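Local coordinates for lipoprotein (Streptococcus pneumoniae serotype 4, PDB 6JF1), which probably captures L-methionine at the cell surface and delivers it to an ABC importer, as a substrate-binding lipoprotein of the NlpA family, at residues Y106-R111 against V201-V206; D212-L217 against S267-D272. One frame throughout, in Å; residues are numbered along the deposited sequence.

Contact 1 (Y106-R111 against V201-V206); sequences YISPIR and VNNTFV. With MET (methionine), chain B.
N203 meets Y106 and S108 beside the bound methionine, and its side chain carries most of the contact. Its CB lies close to the hydroxyl of S108, 3.1 Å from OG, while that OG spends its polar capacity on the carbonyl of L271. With CG set between the backbone N and the carbonyl carbon (chi1 70°), the amide sits beside S108 CB and its two ends part company. ND2 gives a nearly straight bond to Y106 OH (3.0 Å, 170° at the hydrogen), the hydroxyl lying in the amide plane although ring and amide planes stand 65° apart; a second bond from ND2 runs to D272. OD1 turns to the ligand and takes a 2.8 Å hydrogen bond from the methionine N. An asparagine suits this place because one small, flat group can donate to the protein and accept from an ammonium at once. The long, rigid ring of Y106 brings its OH within 3.1 Å of the methionine N.

N202 reaches the other end of the amino acid: its ND2 donates to the methionine O at 3.0 Å and also to N143. I110 runs CD1 up to that amide, 3.5 Å from N202 ND2, an apolar wall beside the polar group. A water bridges S108 O, N203 N and the same methionine O. Farther along, V201 N bonds to R111 O at 3.1 Å, a single antiparallel pairing that leads into the strands 198-201 and 111-117. Together with R146 and N231, which also bond the ligand, the arrangement forms part of the ligand pocket of a two-lobed substrate-binding protein, here gripping the amino and carboxylate groups of methionine.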
ATOM      1  N   TYR A 106      -6.258   7.889   0.089  1.00 18.00           N
ATOM      2  CA  TYR A 106      -5.938   7.928  -1.292  1.00 16.52           C
ATOM      3  C   TYR A 106      -6.116   6.521  -1.912  1.00 18.19           C
ATOM      4  O   TYR A 106      -6.288   5.512  -1.198  1.00 17.63           O
ATOM      5  CB  TYR A 106      -4.528   8.495  -1.408  1.00 16.24           C
ATOM      6  CG  TYR A 106      -3.472   7.548  -0.907  1.00 18.78           C
ATOM      7  CD1 TYR A 106      -3.023   6.553  -1.756  1.00 19.56           C
ATOM      8  CD2 TYR A 106      -2.902   7.647   0.361  1.00 18.33           C
ATOM      9  CE1 TYR A 106      -2.034   5.664  -1.373  1.00 21.09           C
ATOM     10  CE2 TYR A 106      -1.905   6.755   0.758  1.00 19.21           C
ATOM     11  CZ  TYR A 106      -1.490   5.750  -0.109  1.00 20.00           C
ATOM     12  OH  TYR A 106      -0.549   4.800   0.191  1.00 17.66           O
ATOM     13  N   ILE A 107      -6.121   6.463  -3.245  1.00 19.34           N
ATOM     14  CA  ILE A 107      -6.003   5.222  -3.997  1.00 19.64           C
ATOM     15  C   ILE A 107      -4.750   5.348  -4.864  1.00 20.68           C
ATOM     16  O   ILE A 107      -4.376   6.442  -5.270  1.00 20.76           O
ATOM     17  CB  ILE A 107      -7.267   4.941  -4.821  1.00 21.31           C
ATOM     18  CG1 ILE A 107      -7.271   3.508  -5.357  1.00 22.57           C
ATOM     19  CG2 ILE A 107      -7.438   5.997  -5.936  1.00 23.33           C
ATOM     20  CD1 ILE A 107      -8.562   3.102  -6.069  1.00 22.90           C
ATOM     21  N   SER A 108      -4.031   4.235  -4.987  1.00 20.77           N
ATOM     22  CA  SER A 108      -2.929   4.120  -5.905  1.00 21.59           C
ATOM     23  C   SER A 108      -3.010   2.764  -6.649  1.00 23.05           C
ATOM     24  O   SER A 108      -2.439   1.772  -6.190  1.00 22.53           O
ATOM     25  CB  SER A 108      -1.635   4.249  -5.131  1.00 20.85           C
ATOM     26  OG  SER A 108      -0.564   4.415  -6.038  1.00 22.74           O
ATOM     27  N   PRO A 109      -3.703   2.722  -7.801  1.00 23.25           N
ATOM     28  CA  PRO A 109      -3.896   1.470  -8.528  1.00 24.30           C
ATOM     29  C   PRO A 109      -2.559   0.735  -8.751  1.00 24.86           C
ATOM     30  O   PRO A 109      -1.555   1.337  -9.185  1.00 24.58           O
ATOM     31  CB  PRO A 109      -4.532   1.876  -9.867  1.00 26.23           C
ATOM     32  CG  PRO A 109      -5.244   3.173  -9.555  1.00 26.72           C
ATOM     33  CD  PRO A 109      -4.339   3.843  -8.534  1.00 24.36           C
ATOM     34  N   ILE A 110      -2.511  -0.546  -8.383  1.00 22.51           N
ATOM     35  CA  ILE A 110      -1.215  -1.243  -8.357  1.00 21.15           C
ATOM     36  C   ILE A 110      -0.723  -1.450  -9.799  1.00 21.05           C
ATOM     37  O   ILE A 110      -1.542  -1.559 -10.727  1.00 24.66           O
ATOM     38  CB  ILE A 110      -1.351  -2.581  -7.592  1.00 23.01           C
ATOM     39  CG1 ILE A 110      -0.002  -3.057  -7.042  1.00 22.33           C
ATOM     40  CG2 ILE A 110      -2.056  -3.641  -8.448  1.00 19.99           C
ATOM     41  CD1 ILE A 110      -0.135  -4.096  -5.965  1.00 23.33           C
ATOM     42  N   ARG A 111       0.593  -1.567  -9.995  1.00 21.43           N
ATOM     43  CA  ARG A 111       1.152  -1.603 -11.326  1.00 22.88           C
ATOM     44  C   ARG A 111       2.115  -2.783 -11.465  1.00 25.56           C
ATOM     45  O   ARG A 111       2.756  -3.220 -10.502  1.00 23.43           O
ATOM     46  CB  ARG A 111       1.888  -0.290 -11.649  1.00 23.92           C
ATOM     47  CG  ARG A 111       0.947   0.829 -12.072  1.00 27.32           C
ATOM     48  CD  ARG A 111       1.502   2.203 -11.745  1.00 31.62           C
ATOM     49  NE  ARG A 111       0.683   3.182 -12.436  1.00 30.32           N
ATOM     50  CZ  ARG A 111      -0.247   3.966 -11.889  1.00 37.58           C
ATOM     51  NH1 ARG A 111      -0.697   3.784 -10.646  1.00 35.62           N
ATOM     52  NH2 ARG A 111      -0.718   4.966 -12.613  1.00 35.62           N
ATOM     53  N   VAL A 201       4.037  -4.301  -7.905  1.00 23.29           N
ATOM     54  CA  VAL A 201       4.607  -3.510  -6.822  1.00 22.21           C
ATOM     55  C   VAL A 201       3.599  -2.475  -6.297  1.00 20.17           C
ATOM     56  O   VAL A 201       3.155  -1.590  -7.041  1.00 21.23           O
ATOM     57  CB  VAL A 201       5.888  -2.803  -7.273  1.00 22.31           C
ATOM     58  CG1 VAL A 201       6.482  -2.059  -6.086  1.00 20.39           C
ATOM     59  CG2 VAL A 201       6.888  -3.793  -7.890  1.00 21.83           C
ATOM     60  N   ASN A 202       3.285  -2.575  -5.008  1.00 17.59           N
ATOM     61  CA  ASN A 202       2.498  -1.579  -4.273  1.00 19.63           C
ATOM     62  C   ASN A 202       3.216  -0.217  -4.246  1.00 21.03           C
ATOM     63  O   ASN A 202       4.458  -0.154  -4.107  1.00 19.82           O
ATOM     64  CB  ASN A 202       2.279  -2.006  -2.826  1.00 19.04           C
ATOM     65  CG  ASN A 202       1.418  -3.251  -2.684  1.00 19.22           C
ATOM     66  OD1 ASN A 202       1.942  -4.356  -2.586  1.00 20.37           O
ATOM     67  ND2 ASN A 202       0.105  -3.080  -2.613  1.00 18.95           N
ATOM     68  N   ASN A 203       2.425   0.855  -4.308  1.00 19.84           N
ATOM     69  CA  ASN A 203       2.920   2.267  -4.347  1.00 20.28           C
ATOM     70  C   ASN A 203       3.884   2.539  -3.189  1.00 22.53           C
ATOM     71  O   ASN A 203       4.810   3.374  -3.319  1.00 22.48           O
ATOM     72  CB  ASN A 203       1.767   3.282  -4.260  1.00 21.23           C
ATOM     73  CG  ASN A 203       1.111   3.327  -2.887  1.00 21.76           C
ATOM     74  OD1 ASN A 203       0.759   2.291  -2.322  1.00 21.20           O
ATOM     75  ND2 ASN A 203       0.957   4.518  -2.330  1.00 20.07           N
ATOM     76  N   THR A 204       3.651   1.880  -2.056  1.00 19.76           N
ATOM     77  CA  THR A 204       4.470   2.096  -0.870  1.00 19.77           C
ATOM     78  C   THR A 204       5.976   1.935  -1.165  1.00 21.09           C
ATOM     79  O   THR A 204       6.799   2.573  -0.494  1.00 20.10           O
ATOM     80  CB  THR A 204       4.126   1.041   0.187  1.00 22.03           C
ATOM     81  OG1 THR A 204       2.704   0.892   0.188  1.00 22.66           O
ATOM     82  CG2 THR A 204       4.598   1.423   1.580  1.00 21.56           C
ATOM     83  N   PHE A 205       6.357   1.075  -2.129  1.00 20.83           N
ATOM     84  CA  PHE A 205       7.790   0.574  -2.225  1.00 23.20           C
ATOM     85  C   PHE A 205       8.455   1.108  -3.507  1.00 24.71           C
ATOM     86  O   PHE A 205       9.635   0.873  -3.766  1.00 26.17           O
ATOM     87  CB  PHE A 205       7.829  -0.952  -2.161  1.00 19.07           C
ATOM     88  CG  PHE A 205       7.125  -1.488  -0.937  1.00 19.17           C
ATOM     89  CD1 PHE A 205       7.582  -1.168   0.343  1.00 17.35           C
ATOM     90  CD2 PHE A 205       5.961  -2.246  -1.078  1.00 17.44           C
ATOM     91  CE1 PHE A 205       6.908  -1.633   1.466  1.00 20.10           C
ATOM     92  CE2 PHE A 205       5.306  -2.738   0.043  1.00 17.05           C
ATOM     93  CZ  PHE A 205       5.772  -2.425   1.306  1.00 19.13           C
ATOM     94  N   VAL A 206       7.677   1.846  -4.271  1.00 23.56           N
ATOM     95  CA  VAL A 206       8.053   2.262  -5.606  1.00 25.52           C
ATOM     96  C   VAL A 206       9.265   3.213  -5.520  1.00 27.19           C
ATOM     97  O   VAL A 206      10.253   3.039  -6.236  1.00 27.98           O
ATOM     98  CB  VAL A 206       6.834   2.949  -6.248  1.00 26.58           C
ATOM     99  CG1 VAL A 206       7.229   3.980  -7.288  1.00 30.92           C
ATOM    100  CG2 VAL A 206       5.878   1.916  -6.818  1.00 25.32           C
TER
HETATM  101  N   MET B 301      -0.707   1.744  -0.040  1.00 19.92           N
HETATM  102  CA  MET B 301      -0.907   0.293  -0.419  1.00 19.24           C
HETATM  103  C   MET B 301      -1.754   0.251  -1.692  1.00 20.37           C
HETATM  104  O   MET B 301      -1.480  -0.566  -2.594  1.00 21.38           O
HETATM  105  CB  MET B 301      -1.643  -0.470   0.692  1.00 19.03           C
HETATM  106  CG  MET B 301      -1.532  -2.003   0.540  1.00 16.76           C
HETATM  107  SD  MET B 301      -2.417  -2.852   1.879  1.00 16.55           S
HETATM  108  CE  MET B 301      -1.204  -2.779   3.207  1.00 14.85           C
HETATM  109  OXT MET B 301      -2.685   1.096  -1.835  1.00 19.41           O
HETATM  110  O   HOH W   1      -0.395   0.167  -4.949  1.00 17.03           O

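Contact 2 (D212-L217 against S267-D272); sequences DYKKSL and SSDGLD. With ZN (zinc ion), chain L.
The tyrosine ring of Y213 packs flat against L271, and this apolar contact lies at the heart of the interface. L271 CB sits over the ring face, 4.0 Å from its centroid and 22° off the normal, a CH-pi contact; CD1 adds a 3.6 Å touch at Y213 CG. The leucine and the tyrosine run antiparallel alongside one another. On the opposite face lies CG of K214, so the ring is sandwiched between aliphatic groups. Leucine, branched and flexible, moulds well to such a broad surface.

Hydrogen bonding fixes the far end of the ring. A chi1 of 81° swings the ring toward the 267-272 segment, where OH donates to D269 O at 2.7 Å; this carbonyl oxygen lies at the ring's edge, in its plane, and the hydroxyl is tilted 22° from the carbonyl plane. The turn receiving it is type I', S268 to L271, and closes with L271 N bonded to S268 O. D269 and G270 both have positive phi, a backbone setting that glycine takes easily.

Charge adds an outer link: K214 NZ and D269 OD2 form a salt bridge of 2.8 Å, though the exact place of NZ is less sure. D212 OD2 binds a zinc ion at 1.9 Å, which has one further ligand atom from elsewhere in the structure, while D212 OD1 accepts from K214 N in an Asx turn.

Residues 212-217 belong to the loop between strands 198-201 and 218-219, with Y213 and S216 resting on R111 and Y113 of strand 111-117. Residues 267-272 end helix 258-267 in a Schellman motif at D269 and lead into strand 273-274.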
ATOM      1  N   ASP A 212       9.863   4.455 -11.710  1.00 31.07           N
ATOM      2  CA  ASP A 212       9.016   5.452 -12.293  1.00 32.30           C
ATOM      3  C   ASP A 212       7.664   4.819 -12.638  1.00 29.93           C
ATOM      4  O   ASP A 212       7.560   4.073 -13.620  1.00 32.18           O
ATOM      5  CB  ASP A 212       9.654   6.038 -13.561  1.00 32.22           C
ATOM      6  CG  ASP A 212       8.903   7.270 -14.048  1.00 32.72           C
ATOM      7  OD1 ASP A 212       7.676   7.378 -13.751  1.00 32.45           O
ATOM      8  OD2 ASP A 212       9.552   8.148 -14.688  1.00 43.89           O
ATOM      9  N   TYR A 213       6.634   5.139 -11.851  1.00 31.03           N
ATOM     10  CA  TYR A 213       5.338   4.450 -11.943  1.00 29.28           C
ATOM     11  C   TYR A 213       4.709   4.694 -13.327  1.00 30.40           C
ATOM     12  O   TYR A 213       3.876   3.928 -13.829  1.00 28.58           O
ATOM     13  CB  TYR A 213       4.431   4.925 -10.799  1.00 28.40           C
ATOM     14  CG  TYR A 213       3.727   6.248 -10.997  1.00 26.63           C
ATOM     15  CD1 TYR A 213       2.459   6.314 -11.568  1.00 26.50           C
ATOM     16  CD2 TYR A 213       4.286   7.428 -10.533  1.00 26.19           C
ATOM     17  CE1 TYR A 213       1.786   7.521 -11.714  1.00 27.89           C
ATOM     18  CE2 TYR A 213       3.632   8.643 -10.675  1.00 26.01           C
ATOM     19  CZ  TYR A 213       2.380   8.688 -11.258  1.00 27.90           C
ATOM     20  OH  TYR A 213       1.759   9.890 -11.417  1.00 29.09           O
ATOM     21  N   LYS A 214       5.076   5.813 -13.929  1.00 29.22           N
ATOM     22  CA  LYS A 214       4.519   6.202 -15.201  1.00 31.42           C
ATOM     23  C   LYS A 214       5.113   5.332 -16.318  1.00 33.50           C
ATOM     24  O   LYS A 214       4.543   5.313 -17.393  1.00 29.90           O
ATOM     25  CB  LYS A 214       4.758   7.698 -15.456  1.00 36.52           C
ATOM     26  CG  LYS A 214       3.764   8.644 -14.792  1.00 37.92           C
ATOM     27  CD  LYS A 214       4.173  10.099 -14.924  1.00 49.66           C
ATOM     28  CE  LYS A 214       5.459  10.400 -14.181  1.00 53.26           C
ATOM     29  NZ  LYS A 214       5.443  11.746 -13.555  1.00 61.64           N
ATOM     30  N   LYS A 215       6.201   4.597 -16.048  1.00 30.25           N
ATOM     31  CA  LYS A 215       6.833   3.703 -17.058  1.00 31.11           C
ATOM     32  C   LYS A 215       6.463   2.240 -16.756  1.00 32.96           C
ATOM     33  O   LYS A 215       7.183   1.321 -17.125  1.00 32.80           O
ATOM     34  CB  LYS A 215       8.360   3.797 -16.977  1.00 29.01           C
ATOM     35  CG  LYS A 215       8.982   5.095 -17.499  1.00 33.93           C
ATOM     36  CD  LYS A 215      10.492   5.128 -17.274  1.00 35.86           C
ATOM     37  CE  LYS A 215      11.173   6.461 -17.561  1.00 43.34           C
ATOM     38  NZ  LYS A 215      10.482   7.206 -18.634  1.00 45.06           N
ATOM     39  N   SER A 216       5.361   2.001 -16.071  1.00 30.40           N
ATOM     40  CA  SER A 216       5.018   0.607 -15.784  1.00 29.99           C
ATOM     41  C   SER A 216       4.444  -0.065 -17.043  1.00 31.53           C
ATOM     42  O   SER A 216       3.881   0.590 -17.946  1.00 32.41           O
ATOM     43  CB  SER A 216       4.077   0.539 -14.619  1.00 27.83           C
ATOM     44  OG  SER A 216       2.953   1.349 -14.895  1.00 29.01           O
ATOM     45  N   LEU A 217       4.541  -1.379 -17.084  1.00 29.63           N
ATOM     46  CA  LEU A 217       3.975  -2.174 -18.167  1.00 30.60           C
ATOM     47  C   LEU A 217       2.440  -2.150 -18.128  1.00 33.16           C
ATOM     48  O   LEU A 217       1.789  -2.157 -19.190  1.00 32.49           O
ATOM     49  CB  LEU A 217       4.508  -3.594 -17.993  1.00 33.26           C
ATOM     50  CG  LEU A 217       5.972  -3.815 -18.393  1.00 35.82           C
ATOM     51  CD1 LEU A 217       6.285  -5.303 -18.500  1.00 38.82           C
ATOM     52  CD2 LEU A 217       6.275  -3.134 -19.729  1.00 38.22           C
ATOM     53  N   SER A 267       3.759  15.907  -3.827  1.00 24.40           N
ATOM     54  CA  SER A 267       4.894  15.195  -3.188  1.00 25.47           C
ATOM     55  C   SER A 267       5.001  13.732  -3.675  1.00 28.37           C
ATOM     56  O   SER A 267       6.086  13.135  -3.611  1.00 25.61           O
ATOM     57  CB  SER A 267       4.790  15.263  -1.689  1.00 28.39           C
ATOM     58  OG  SER A 267       3.653  14.534  -1.246  1.00 28.18           O
ATOM     59  N   SER A 268       3.916  13.161  -4.205  1.00 25.66           N
ATOM     60  CA  SER A 268       3.954  11.792  -4.788  1.00 25.91           C
ATOM     61  C   SER A 268       4.031  11.850  -6.320  1.00 25.82           C
ATOM     62  O   SER A 268       3.915  10.830  -6.983  1.00 24.20           O
ATOM     63  CB  SER A 268       2.719  10.996  -4.324  1.00 25.85           C
ATOM     64  OG  SER A 268       1.557  11.321  -5.117  1.00 25.44           O
ATOM     65  N   ASP A 269       4.079  13.050  -6.909  1.00 28.63           N
ATOM     66  CA  ASP A 269       4.060  13.167  -8.406  1.00 29.39           C
ATOM     67  C   ASP A 269       2.826  12.484  -9.013  1.00 27.51           C
ATOM     68  O   ASP A 269       2.881  11.986 -10.139  1.00 23.79           O
ATOM     69  CB  ASP A 269       5.383  12.756  -9.071  1.00 34.58           C
ATOM     70  CG  ASP A 269       5.543  13.370 -10.463  1.00 44.63           C
ATOM     71  OD1 ASP A 269       4.739  14.293 -10.806  1.00 43.72           O
ATOM     72  OD2 ASP A 269       6.434  12.911 -11.219  1.00 49.43           O
ATOM     73  N   GLY A 270       1.674  12.518  -8.326  1.00 26.90           N
ATOM     74  CA  GLY A 270       0.481  11.876  -8.918  1.00 23.56           C
ATOM     75  C   GLY A 270       0.356  10.379  -8.589  1.00 22.79           C
ATOM     76  O   GLY A 270      -0.688   9.791  -8.832  1.00 25.19           O
ATOM     77  N   LEU A 271       1.379   9.730  -8.042  1.00 23.13           N
ATOM     78  CA  LEU A 271       1.259   8.269  -7.706  1.00 23.96           C
ATOM     79  C   LEU A 271       0.088   8.019  -6.729  1.00 22.36           C
ATOM     80  O   LEU A 271      -0.604   7.017  -6.848  1.00 21.88           O
ATOM     81  CB  LEU A 271       2.591   7.766  -7.140  1.00 22.54           C
ATOM     82  CG  LEU A 271       2.636   6.315  -6.633  1.00 23.65           C
ATOM     83  CD1 LEU A 271       2.384   5.306  -7.751  1.00 21.59           C
ATOM     84  CD2 LEU A 271       3.989   6.045  -5.982  1.00 23.34           C
ATOM     85  N   ASP A 272      -0.154   8.918  -5.781  1.00 21.78           N
ATOM     86  CA  ASP A 272      -1.262   8.735  -4.841  1.00 23.17           C
ATOM     87  C   ASP A 272      -2.414   9.685  -5.196  1.00 25.37           C
ATOM     88  O   ASP A 272      -2.232  10.927  -5.284  1.00 22.96           O
ATOM     89  CB  ASP A 272      -0.850   9.091  -3.418  1.00 24.69           C
ATOM     90  CG  ASP A 272       0.194   8.188  -2.769  1.00 25.04           C
ATOM     91  OD1 ASP A 272       0.762   7.312  -3.463  1.00 24.81           O
ATOM     92  OD2 ASP A 272       0.417   8.368  -1.539  1.00 23.87           O
TER
HETATM   93 ZN    ZN L 311       8.477   9.600 -15.386  0.80 50.60          ZN

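How the contacts relate
Contact 1 is a buried contact near the centre of the chain; contact 2, about 8 Å away between centres, is only partly buried and includes exposed charged residues, K214 and D269. Both use the connection between strands 198-201 and 218-219, its beginning in contact 1 and its later part in contact 2. They join directly: segment 267-272 bonds back to both segments of contact 1, and its D272 is also salt-bridged through OD2 to R35 and R42. The inner contact works through neutral amides and hydroxyls directed at a ligand, whereas the outer one relies on ring packing, a tyrosine-carbonyl bond and a lysine-aspartate pair, with zinc bound alongside.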